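PDB 5D8N: leucine aminopeptidase A1, chloroplastic from Solanum lycopersicum, which removes unsubstituted N-terminal amino acids, preferably leucine, from peptides as a homohexameric, magnesium-dependent M17 metalloaminopeptidase, and also acts as a protein-folding chaperone. Local coordinates for residues Ile30-Lys35 with Gly165-Ser170; His122-Ala127 with Val142-Thr147; Glu363-Gly368 with Asp385-Leu390; Ile370-Ala373 with Lys377-Glu380. The protein carries 1 engineered substitution. All coordinates share one frame; numbering follows the deposited sequence. Where two conformers were deposited one is given.

Contact 1. Residues Ile30-Lys35 with Gly165-Ser170; sequences ISIGAK and GVVLGS. With MG (magnesium ion), chain G.
Val166 O is gripped twice by Ser170, whose side chain also meets Ile30: OG of Ser170 donates to Val166 O over 2.8 Å, while the backbone N of Ser170 adds a weak bond to the same oxygen. With OG beside its own backbone N (chi1 -63°), the hydroxyl folds back along the helix and reaches the carbonyl one turn earlier, at a C=O...OG angle of 156°. A small polar residue suits this spot because it spends its hydroxyl on the helix and leaves its CB to the methyl Ile30 CD1, which lies 4.1 Å from both CB and OG of Ser170. With alanine in place of Ser170, Val166 O would probably keep just the weak backbone bond from this residue, and Ile30 CD1 would lose one of its neighbours. The second apolar touch is closer: Ile32 CD1 comes at a slant onto Val167 CG2, 3.6 Å away. Strand 31-35 is the outermost strand of the six-stranded mixed sheet in the N-terminal, macro-like domain, hydrogen-bonded to strand 187-191, and helix 152-170 packs against one face of it. Isoleucine suits both places, because its CB points at the helix and its long branch carries CD1 to it. Helix 197-221 lies beside them, its Ile203 touching Ile32 and its Cys210 touching Val167. Turned from the helix, the carbonyl Ile32 O binds a magnesium ion at 2.4 Å; five waters are its other ligands. Water 1 among them is held by Ile32 N at 3.0 Å, and water 2 bonds Ser31 OG.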
loop_
_atom_site.group_PDB
_atom_site.type_symbol
_atom_site.label_atom_id
_atom_site.label_comp_id
_atom_site.label_asym_id
_atom_site.label_seq_id
_atom_site.Cartn_x
_atom_site.Cartn_y
_atom_site.Cartn_z
ATOM N N ILE A 30 -32.548 -32.986 20.699
ATOM C CA ILE A 30 -32.466 -33.068 22.134
ATOM C C ILE A 30 -33.886 -33.098 22.670
ATOM O O ILE A 30 -34.755 -32.370 22.192
ATOM C CB ILE A 30 -31.680 -31.869 22.698
ATOM C CG1 ILE A 30 -30.250 -31.901 22.151
ATOM C CG2 ILE A 30 -31.639 -31.915 24.206
ATOM C CD1 ILE A 30 -29.543 -30.558 22.216
ATOM N N SER A 31 -34.136 -34.001 23.614
ATOM C CA SER A 31 -35.414 -34.053 24.294
ATOM C C SER A 31 -35.374 -33.113 25.491
ATOM O O SER A 31 -34.608 -33.326 26.431
ATOM C CB SER A 31 -35.700 -35.495 24.747
ATOM O OG SER A 31 -36.934 -35.574 25.440
ATOM N N ILE A 32 -36.162 -32.044 25.439
ATOM C CA ILE A 32 -36.109 -31.012 26.485
ATOM C C ILE A 32 -37.435 -30.977 27.233
ATOM O O ILE A 32 -38.507 -30.908 26.634
ATOM C CB ILE A 32 -35.866 -29.612 25.886
ATOM C CG1 ILE A 32 -34.611 -29.639 25.042
ATOM C CG2 ILE A 32 -35.767 -28.580 26.997
ATOM C CD1 ILE A 32 -34.268 -28.306 24.433
ATOM N N GLY A 33 -37.356 -30.978 28.552
ATOM C CA GLY A 33 -38.559 -30.900 29.358
ATOM C C GLY A 33 -38.290 -30.190 30.657
ATOM O O GLY A 33 -37.146 -30.146 31.139
ATOM N N ALA A 34 -39.342 -29.566 31.179
ATOM C CA ALA A 34 -39.280 -28.942 32.491
ATOM C C ALA A 34 -39.856 -29.916 33.519
ATOM O O ALA A 34 -40.855 -30.570 33.217
ATOM C CB ALA A 34 -40.072 -27.653 32.484
ATOM N N LYS A 35 -39.077 -30.203 34.565
ATOM C CA LYS A 35 -39.411 -31.229 35.568
ATOM C C LYS A 35 -39.508 -30.593 36.943
ATOM O O LYS A 35 -38.833 -29.600 37.213
ATOM C CB LYS A 35 -38.366 -32.349 35.661
ATOM C CG LYS A 35 -37.889 -32.948 34.355
ATOM C CD LYS A 35 -38.982 -33.752 33.678
ATOM C CE LYS A 35 -38.450 -34.463 32.446
ATOM N NZ LYS A 35 -39.564 -35.045 31.644
ATOM N N GLY A 165 -29.928 -21.744 24.737
ATOM C CA GLY A 165 -28.464 -21.790 24.892
ATOM C C GLY A 165 -27.912 -23.201 24.742
ATOM O O GLY A 165 -26.864 -23.419 24.147
ATOM N N VAL A 166 -28.629 -24.174 25.289
ATOM C CA VAL A 166 -28.180 -25.570 25.189
ATOM C C VAL A 166 -28.248 -26.052 23.722
ATOM O O VAL A 166 -27.344 -26.724 23.270
ATOM C CB VAL A 166 -28.999 -26.490 26.091
ATOM C CG1 VAL A 166 -28.645 -27.951 25.834
ATOM C CG2 VAL A 166 -28.745 -26.132 27.545
ATOM N N VAL A 167 -29.356 -25.757 23.034
ATOM C CA VAL A 167 -29.577 -26.259 21.686
ATOM C C VAL A 167 -28.563 -25.625 20.738
ATOM O O VAL A 167 -27.851 -26.318 20.029
ATOM C CB VAL A 167 -31.022 -25.982 21.199
ATOM C CG1 VAL A 167 -31.191 -26.338 19.725
ATOM C CG2 VAL A 167 -32.026 -26.808 21.987
ATOM N N LEU A 168 -28.418 -24.306 20.820
ATOM C CA LEU A 168 -27.515 -23.625 19.921
ATOM C C LEU A 168 -26.069 -23.920 20.298
ATOM O O LEU A 168 -25.238 -24.075 19.434
ATOM C CB LEU A 168 -27.751 -22.116 19.984
ATOM C CG LEU A 168 -29.116 -21.681 19.495
ATOM C CD1 LEU A 168 -29.179 -20.142 19.542
ATOM C CD2 LEU A 168 -29.321 -22.198 18.091
ATOM N N GLY A 169 -25.794 -24.104 21.588
ATOM C CA GLY A 169 -24.453 -24.397 22.045
ATOM C C GLY A 169 -24.007 -25.796 21.681
ATOM O O GLY A 169 -22.808 -26.015 21.531
ATOM N N SER A 170 -24.955 -26.704 21.454
ATOM C CA SER A 170 -24.638 -28.083 21.076
ATOM C C SER A 170 -24.472 -28.273 19.585
ATOM O O SER A 170 -24.039 -29.340 19.161
ATOM C CB SER A 170 -25.753 -29.036 21.528
ATOM O OG SER A 170 -25.827 -28.999 22.942
HETATM MG MG MG G . -39.627 -31.334 24.572
HETATM O O HOH W 1 -37.965 -31.499 23.159
HETATM O O HOH W 2 -39.229 -33.341 25.107
HETATM O O HOH W 3 -41.216 -32.369 23.287
HETATM O O HOH W 4 -41.231 -31.097 26.538
HETATM O O HOH W 5 -40.102 -29.618 24.027
#

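Contact 2. Residues His122-Ala127 with Val142-Thr147; sequences HSLGQA and VALAST
Leu124 and Val142 point at each other tip to tip, whereas Leu124 and Leu144 cross obliquely, and a single methyl serves both meetings. That methyl is Leu124 CD2, which lies 3.8 Å from Val142 CG1 and 3.6 Å from Leu144 CD2. Leu124 carries CG anti to its backbone N (chi1 173°), which takes the fork of the side chain off the helix toward the strand. Val142 answers with its CB directed at the helix and CG1 foremost, 4.0 Å from Leu124 CG. Leu144 leaves the backbone along the flank, yet the length of leucine lets its CD2 reach the same methyl. Between them Ala143 faces the other side of the sheet. Long leucines span the gap between helix and strand axes, 9.9 Å at their closest, with no polar bond across it. Helix 119-134 is the connection of a beta-alpha-beta crossover from strand 104-112 to the parallel strand 139-144, passing over strand 46-52. Val109 of strand 104-112 touches Leu124 as well, Tyr121 of helix 119-134 and Leu193 of a loop flank Leu144, and Ile162 of helix 152-170 packs on both Leu124 and Val142.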
loop_
_atom_site.group_PDB
_atom_site.type_symbol
_atom_site.label_atom_id
_atom_site.label_comp_id
_atom_site.label_asym_id
_atom_site.label_seq_id
_atom_site.Cartn_x
_atom_site.Cartn_y
_atom_site.Cartn_z
ATOM N N HIS A 122 -29.240 -17.525 28.091
ATOM C CA HIS A 122 -28.579 -18.056 26.902
ATOM C C HIS A 122 -27.154 -18.513 27.200
ATOM O O HIS A 122 -26.768 -19.623 26.826
ATOM C CB HIS A 122 -28.495 -17.021 25.795
ATOM C CG HIS A 122 -29.825 -16.665 25.224
ATOM N ND1 HIS A 122 -30.037 -15.512 24.508
ATOM C CD2 HIS A 122 -30.986 -17.349 25.190
ATOM C CE1 HIS A 122 -31.267 -15.512 24.023
ATOM N NE2 HIS A 122 -31.873 -16.604 24.452
ATOM N N SER A 123 -26.374 -17.670 27.867
ATOM C CA SER A 123 -24.995 -18.034 28.205
ATOM C C SER A 123 -24.949 -19.269 29.099
ATOM O O SER A 123 -24.034 -20.082 28.989
ATOM C CB SER A 123 -24.271 -16.862 28.891
ATOM O OG SER A 123 -24.087 -15.841 27.929
ATOM N N LEU A 124 -25.813 -19.275 30.111
ATOM C CA LEU A 124 -25.883 -20.400 31.028
ATOM C C LEU A 124 -26.090 -21.666 30.216
ATOM O O LEU A 124 -25.372 -22.643 30.389
ATOM C CB LEU A 124 -27.003 -20.224 32.050
ATOM C CG LEU A 124 -27.273 -21.424 32.954
ATOM C CD1 LEU A 124 -26.031 -21.808 33.742
ATOM C CD2 LEU A 124 -28.397 -21.122 33.923
ATOM N N GLY A 125 -27.057 -21.659 29.316
ATOM C CA GLY A 125 -27.296 -22.817 28.471
ATOM C C GLY A 125 -26.073 -23.192 27.641
ATOM O O GLY A 125 -25.815 -24.395 27.456
ATOM N N GLN A 126 -25.460 -22.197 26.984
ATOM C CA GLN A 126 -24.258 -22.426 26.204
ATOM C C GLN A 126 -23.193 -23.087 27.076
ATOM O O GLN A 126 -22.491 -23.986 26.621
ATOM C CB GLN A 126 -23.700 -21.115 25.617
ATOM C CG GLN A 126 -24.577 -20.477 24.546
ATOM C CD GLN A 126 -24.252 -19.012 24.236
ATOM O OE1 GLN A 126 -23.195 -18.475 24.591
ATOM N NE2 GLN A 126 -25.210 -18.339 23.610
ATOM N N ALA A 127 -23.019 -22.609 28.307
ATOM C CA ALA A 127 -21.970 -23.164 29.178
ATOM C C ALA A 127 -22.312 -24.613 29.525
ATOM O O ALA A 127 -21.424 -25.445 29.661
ATOM C CB ALA A 127 -21.807 -22.330 30.444
ATOM N N VAL A 142 -30.236 -28.493 34.065
ATOM C CA VAL A 142 -29.836 -27.149 34.406
ATOM C C VAL A 142 -30.827 -26.602 35.398
ATOM O O VAL A 142 -32.046 -26.729 35.213
ATOM C CB VAL A 142 -29.810 -26.228 33.167
ATOM C CG1 VAL A 142 -29.397 -24.816 33.548
ATOM C CG2 VAL A 142 -28.854 -26.772 32.124
ATOM N N ALA A 143 -30.279 -25.838 36.329
ATOM C CA ALA A 143 -31.066 -25.101 37.309
ATOM C C ALA A 143 -30.384 -23.786 37.705
ATOM O O ALA A 143 -29.174 -23.633 37.529
ATOM C CB ALA A 143 -31.211 -25.980 38.543
ATOM N N LEU A 144 -31.141 -22.868 38.292
ATOM C CA LEU A 144 -30.584 -21.668 38.931
ATOM C C LEU A 144 -30.354 -21.904 40.407
ATOM O O LEU A 144 -31.143 -22.575 41.057
ATOM C CB LEU A 144 -31.518 -20.463 38.788
ATOM C CG LEU A 144 -31.905 -20.127 37.354
ATOM C CD1 LEU A 144 -32.782 -18.891 37.303
ATOM C CD2 LEU A 144 -30.653 -19.916 36.511
ATOM N N ALA A 145 -29.280 -21.354 40.953
ATOM C CA ALA A 145 -29.022 -21.513 42.374
ATOM C C ALA A 145 -30.094 -20.789 43.167
ATOM O O ALA A 145 -30.397 -21.189 44.292
ATOM C CB ALA A 145 -27.653 -20.986 42.752
ATOM N N SER A 146 -30.657 -19.724 42.607
ATOM C CA SER A 146 -31.765 -19.062 43.280
ATOM C C SER A 146 -32.832 -18.556 42.315
ATOM O O SER A 146 -32.544 -17.950 41.282
ATOM C CB SER A 146 -31.279 -17.937 44.200
ATOM O OG SER A 146 -30.619 -16.925 43.465
ATOM N N THR A 147 -34.074 -18.865 42.675
ATOM C CA THR A 147 -35.269 -18.340 42.015
ATOM C C THR A 147 -36.133 -17.442 42.917
ATOM O O THR A 147 -37.253 -17.098 42.538
ATOM C CB THR A 147 -36.138 -19.516 41.512
ATOM O OG1 THR A 147 -36.479 -20.380 42.610
ATOM C CG2 THR A 147 -35.371 -20.341 40.448
#

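Contact 3. Residues Glu363-Gly368 with Asp385-Leu390; sequences EGMRPG and DAEGRL
The signature Asn-Thr-Asp-Ala-Glu-Gly-Arg-Leu of the M17 aminopeptidases ends in residues 385-390, and its Glu387 meets Met365 of the loop 363-368 here. Asp385 and Glu387 are magnesium ligands, Glu387 for both ions of the site, and Arg389 is a predicted active-site residue. Met365 and Glu387 approach from opposite directions. The methyl Met365 CE stands over the flat carboxylate, 3.3 Å from Glu387 CD and 3.2 Å from OE2 of the same residue. An extended chain with a bend at its end (chi3 58°) places the methyl there. The thioether suits the spot: it is long and flexible enough to reach across, and its apolar methyl can cover the carboxylate face without a hydrogen bond. Water 6 lies 2.9 Å from Met365 O and 2.5 Å from Glu387 OE2, a distance short enough to leave the details of this bridge doubtful. If Glu387 were an alanine, both magnesium positions would probably lose a shared ligand, the Met365 methyl would be left without the flat group it covers, and water 6 without one of its partners. Leu390 lends CD2 at 3.9 Å to Met365 CE, but it was deposited in two conformers, so this touch is less certain. Arg366, turned from the helix, forms salt bridges to Asp369 and to Glu357 of a second subunit. The loop runs from strand 347-358 to strand 370-372, facing the start of helix 388-401, and helix 263-269 packs alongside, with Ala267 on Met365 and Val268 on both Glu387 and Leu390.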
loop_
_atom_site.group_PDB
_atom_site.type_symbol
_atom_site.label_atom_id
_atom_site.label_comp_id
_atom_site.label_asym_id
_atom_site.label_seq_id
_atom_site.Cartn_x
_atom_site.Cartn_y
_atom_site.Cartn_z
ATOM N N GLU A 363 -19.245 -12.010 -19.763
ATOM C CA GLU A 363 -20.656 -11.640 -19.721
ATOM C C GLU A 363 -20.952 -10.694 -18.556
ATOM O O GLU A 363 -22.079 -10.220 -18.411
ATOM C CB GLU A 363 -21.547 -12.885 -19.608
ATOM C CG GLU A 363 -21.568 -13.768 -20.851
ATOM C CD GLU A 363 -20.505 -14.864 -20.841
ATOM O OE1 GLU A 363 -19.706 -14.939 -19.863
ATOM O OE2 GLU A 363 -20.499 -15.678 -21.808
ATOM N N GLY A 364 -19.916 -10.301 -17.824
ATOM C CA GLY A 364 -20.107 -9.537 -16.593
ATOM C C GLY A 364 -20.290 -8.040 -16.745
ATOM O O GLY A 364 -19.892 -7.452 -17.754
ATOM N N MET A 365 -20.797 -7.421 -15.678
ATOM C CA MET A 365 -20.853 -5.966 -15.540
ATOM C C MET A 365 -19.454 -5.395 -15.303
ATOM O O MET A 365 -18.647 -6.009 -14.632
ATOM C CB MET A 365 -21.784 -5.598 -14.384
ATOM C CG MET A 365 -21.864 -4.120 -14.079
ATOM S SD MET A 365 -23.185 -3.711 -12.916
ATOM C CE MET A 365 -22.761 -4.705 -11.506
ATOM N N ARG A 366 -19.162 -4.244 -15.899
ATOM C CA ARG A 366 -17.896 -3.556 -15.712
ATOM C C ARG A 366 -18.086 -2.406 -14.744
ATOM O O ARG A 366 -19.137 -1.794 -14.746
ATOM C CB ARG A 366 -17.417 -2.987 -17.056
ATOM C CG ARG A 366 -17.126 -4.005 -18.159
ATOM C CD ARG A 366 -17.529 -3.453 -19.518
ATOM N NE ARG A 366 -18.978 -3.414 -19.621
ATOM C CZ ARG A 366 -19.720 -4.379 -20.151
ATOM N NH1 ARG A 366 -19.168 -5.250 -20.983
ATOM N NH2 ARG A 366 -21.018 -4.453 -19.845
ATOM N N PRO A 367 -17.013 -1.973 -14.072
ATOM C CA PRO A 367 -17.108 -0.720 -13.361
ATOM C C PRO A 367 -17.438 0.374 -14.353
ATOM O O PRO A 367 -16.863 0.365 -15.441
ATOM C CB PRO A 367 -15.711 -0.534 -12.742
ATOM C CG PRO A 367 -14.824 -1.538 -13.373
ATOM C CD PRO A 367 -15.707 -2.629 -13.888
ATOM N N GLY A 368 -18.234 1.359 -13.935
ATOM C CA GLY A 368 -18.671 2.450 -14.819
ATOM C C GLY A 368 -19.986 2.185 -15.547
ATOM O O GLY A 368 -20.639 3.099 -16.057
ATOM N N ASP A 385 -17.225 -3.637 -5.903
ATOM C CA ASP A 385 -17.228 -4.296 -4.605
ATOM C C ASP A 385 -18.473 -3.955 -3.789
ATOM O O ASP A 385 -18.682 -4.500 -2.701
ATOM C CB ASP A 385 -15.992 -3.875 -3.803
ATOM C CG ASP A 385 -14.696 -4.491 -4.331
ATOM O OD1 ASP A 385 -14.727 -5.454 -5.135
ATOM O OD2 ASP A 385 -13.632 -3.950 -3.956
ATOM N N ALA A 386 -19.310 -3.063 -4.310
ATOM C CA ALA A 386 -20.584 -2.774 -3.668
ATOM C C ALA A 386 -21.779 -3.117 -4.546
ATOM O O ALA A 386 -22.693 -2.316 -4.738
ATOM C CB ALA A 386 -20.616 -1.310 -3.248
ATOM N N GLU A 387 -21.826 -4.350 -5.028
ATOM C CA GLU A 387 -22.873 -4.774 -5.945
ATOM C C GLU A 387 -24.080 -5.345 -5.218
ATOM O O GLU A 387 -25.183 -5.407 -5.756
ATOM C CB GLU A 387 -22.315 -5.768 -6.969
ATOM C CG GLU A 387 -21.357 -5.101 -7.946
ATOM C CD GLU A 387 -20.901 -5.977 -9.112
ATOM O OE1 GLU A 387 -21.374 -7.124 -9.270
ATOM O OE2 GLU A 387 -20.055 -5.486 -9.890
ATOM N N GLY A 388 -23.881 -5.744 -3.972
ATOM C CA GLY A 388 -24.978 -6.299 -3.196
ATOM C C GLY A 388 -26.187 -5.363 -3.115
ATOM O O GLY A 388 -27.328 -5.804 -3.253
ATOM N N ARG A 389 -25.926 -4.068 -2.927
ATOM C CA ARG A 389 -26.986 -3.095 -2.804
ATOM C C ARG A 389 -27.775 -2.971 -4.079
ATOM O O ARG A 389 -28.955 -2.647 -4.009
ATOM C CB ARG A 389 -26.460 -1.732 -2.377
ATOM C CG ARG A 389 -25.456 -1.133 -3.350
ATOM C CD ARG A 389 -24.786 0.083 -2.737
ATOM N NE ARG A 389 -23.890 -0.316 -1.663
ATOM C CZ ARG A 389 -23.218 0.530 -0.882
ATOM N NH1 ARG A 389 -23.390 1.839 -0.978
ATOM N NH2 ARG A 389 -22.468 0.054 0.086
ATOM N N LEU A 390 -27.173 -3.290 -5.224
ATOM C CA LEU A 390 -27.916 -3.272 -6.477
ATOM C C LEU A 390 -29.009 -4.340 -6.464
ATOM O O LEU A 390 -30.103 -4.124 -6.979
ATOM C CB LEU A 390 -27.026 -3.463 -7.711
ATOM C CG LEU A 390 -26.325 -2.258 -8.348
ATOM C CD1 LEU A 390 -25.625 -1.414 -7.296
ATOM C CD2 LEU A 390 -25.314 -2.722 -9.390
HETATM O O HOH W 6 -19.071 -6.747 -11.825
#

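Contact 4. Residues Ile370-Ala373 with Lys377-Glu380; sequences IVTA and KTIE
Val371 holds CG2 in the position between its backbone N and carbonyl carbon, with CG1 beside the N (chi1 -53°), and this turns CG2 across the strand to Ile379 CB at 4.0 Å. The two residues are the hydrogen-bonded pair of an antiparallel beta hairpin, strands 370-372 and 378-380, whose three-residue link lies between Ala373 and Lys377. Val371 N donates to Ile379 O over 2.9 Å and Ile379 N returns a bond of 2.8 Å to Val371 O, both with N-H...O angles of 160°. Next to the turn, Ala373 N closes on Lys377 O at 2.9 Å. Beta-branched residues suit the extended backbone, and those on the Val371-Ile379 face are apolar, meeting Met365 and Met470. The other face, with Ile370, Thr372, Thr378 and Glu380, looks to a second subunit: Glu380 OE2 makes a salt bridge to Lys323 of that subunit, while its OE1 bonds Ser465 of its own chain. Ile370 CG2 passes Thr378 CB at an angle, 4.0 Å away. The threonines lie side by side, Thr378 CG2 3.7 Å from Thr372 OG1, the hydroxyl that is hydrogen-bonded to Thr20 OG1 of the second subunit.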
loop_
_atom_site.group_PDB
_atom_site.type_symbol
_atom_site.label_atom_id
_atom_site.label_comp_id
_atom_site.label_asym_id
_atom_site.label_seq_id
_atom_site.Cartn_x
_atom_site.Cartn_y
_atom_site.Cartn_z
ATOM N N ILE A 370 -23.826 1.576 -16.414
ATOM C CA ILE A 370 -24.998 2.232 -15.861
ATOM C C ILE A 370 -26.178 1.282 -15.990
ATOM O O ILE A 370 -26.470 0.814 -17.091
ATOM C CB ILE A 370 -25.321 3.528 -16.598
ATOM C CG1 ILE A 370 -24.244 4.583 -16.353
ATOM C CG2 ILE A 370 -26.667 4.065 -16.129
ATOM C CD1 ILE A 370 -24.357 5.793 -17.254
ATOM N N VAL A 371 -26.752 0.896 -14.853
ATOM C CA VAL A 371 -27.815 -0.103 -14.833
ATOM C C VAL A 371 -29.091 0.590 -14.395
ATOM O O VAL A 371 -29.061 1.623 -13.716
ATOM C CB VAL A 371 -27.468 -1.255 -13.882
ATOM C CG1 VAL A 371 -26.097 -1.825 -14.223
ATOM C CG2 VAL A 371 -27.457 -0.795 -12.433
ATOM N N THR A 372 -30.221 0.012 -14.770
ATOM C CA THR A 372 -31.515 0.606 -14.485
ATOM C C THR A 372 -32.345 -0.313 -13.604
ATOM O O THR A 372 -32.711 -1.434 -13.997
ATOM C CB THR A 372 -32.216 0.906 -15.823
ATOM O OG1 THR A 372 -31.330 1.708 -16.625
ATOM C CG2 THR A 372 -33.554 1.639 -15.655
ATOM N N ALA A 373 -32.686 0.174 -12.417
ATOM C CA ALA A 373 -33.514 -0.628 -11.495
ATOM C C ALA A 373 -34.971 -0.665 -11.961
ATOM O O ALA A 373 -35.356 0.053 -12.889
ATOM C CB ALA A 373 -33.438 -0.051 -10.090
ATOM N N LYS A 377 -34.945 4.061 -11.983
ATOM C CA LYS A 377 -33.802 4.894 -11.602
ATOM C C LYS A 377 -32.522 4.280 -12.120
ATOM O O LYS A 377 -32.381 3.055 -12.125
ATOM C CB LYS A 377 -33.707 5.103 -10.085
ATOM C CG LYS A 377 -34.906 5.851 -9.542
ATOM C CD LYS A 377 -34.770 6.169 -8.066
ATOM C CE LYS A 377 -36.034 6.844 -7.574
ATOM N NZ LYS A 377 -35.948 7.139 -6.131
ATOM N N THR A 378 -31.589 5.133 -12.545
ATOM C CA THR A 378 -30.328 4.664 -13.108
ATOM C C THR A 378 -29.187 4.801 -12.121
ATOM O O THR A 378 -29.145 5.767 -11.332
ATOM C CB THR A 378 -29.955 5.454 -14.370
ATOM O OG1 THR A 378 -29.981 6.862 -14.093
ATOM C CG2 THR A 378 -30.937 5.174 -15.460
ATOM N N ILE A 379 -28.298 3.811 -12.135
ATOM C CA ILE A 379 -27.190 3.736 -11.182
ATOM C C ILE A 379 -25.887 3.550 -11.900
ATOM O O ILE A 379 -25.734 2.627 -12.697
ATOM C CB ILE A 379 -27.365 2.534 -10.227
ATOM C CG1 ILE A 379 -28.716 2.625 -9.522
ATOM C CG2 ILE A 379 -26.246 2.470 -9.201
ATOM C CD1 ILE A 379 -29.275 1.254 -9.202
ATOM N N GLU A 380 -24.992 4.506 -11.704
ATOM C CA GLU A 380 -23.638 4.375 -12.211
ATOM C C GLU A 380 -22.792 3.568 -11.241
ATOM O O GLU A 380 -22.656 3.911 -10.069
ATOM C CB GLU A 380 -22.978 5.735 -12.428
ATOM C CG GLU A 380 -21.528 5.626 -12.891
ATOM C CD GLU A 380 -20.860 6.979 -13.082
ATOM O OE1 GLU A 380 -21.285 8.000 -12.462
ATOM O OE2 GLU A 380 -19.958 6.982 -13.950
#

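In the fold
The four contacts form two touching pairs on opposite sides of the chain's centre. Contacts 1 and 2, centres about 12 Å apart, pack helices on one sheet of the N-terminal domain and meet where Val166 CG2 touches Gly125 O; neither has a hydrogen bond across it. Contact 2 is buried, contact 1 partly buried, with a hydrated magnesium ion on the strand side turned from the helix. About 44 to 53 Å away, between centres, lie contacts 3 and 4 of the catalytic domain. They join through Met365 SD and Val371 CG1, and both are buried and abut the second subunit. Contact 4 relies on backbone hydrogen bonds, contact 3 on a methionine methyl over a metal-binding carboxylate.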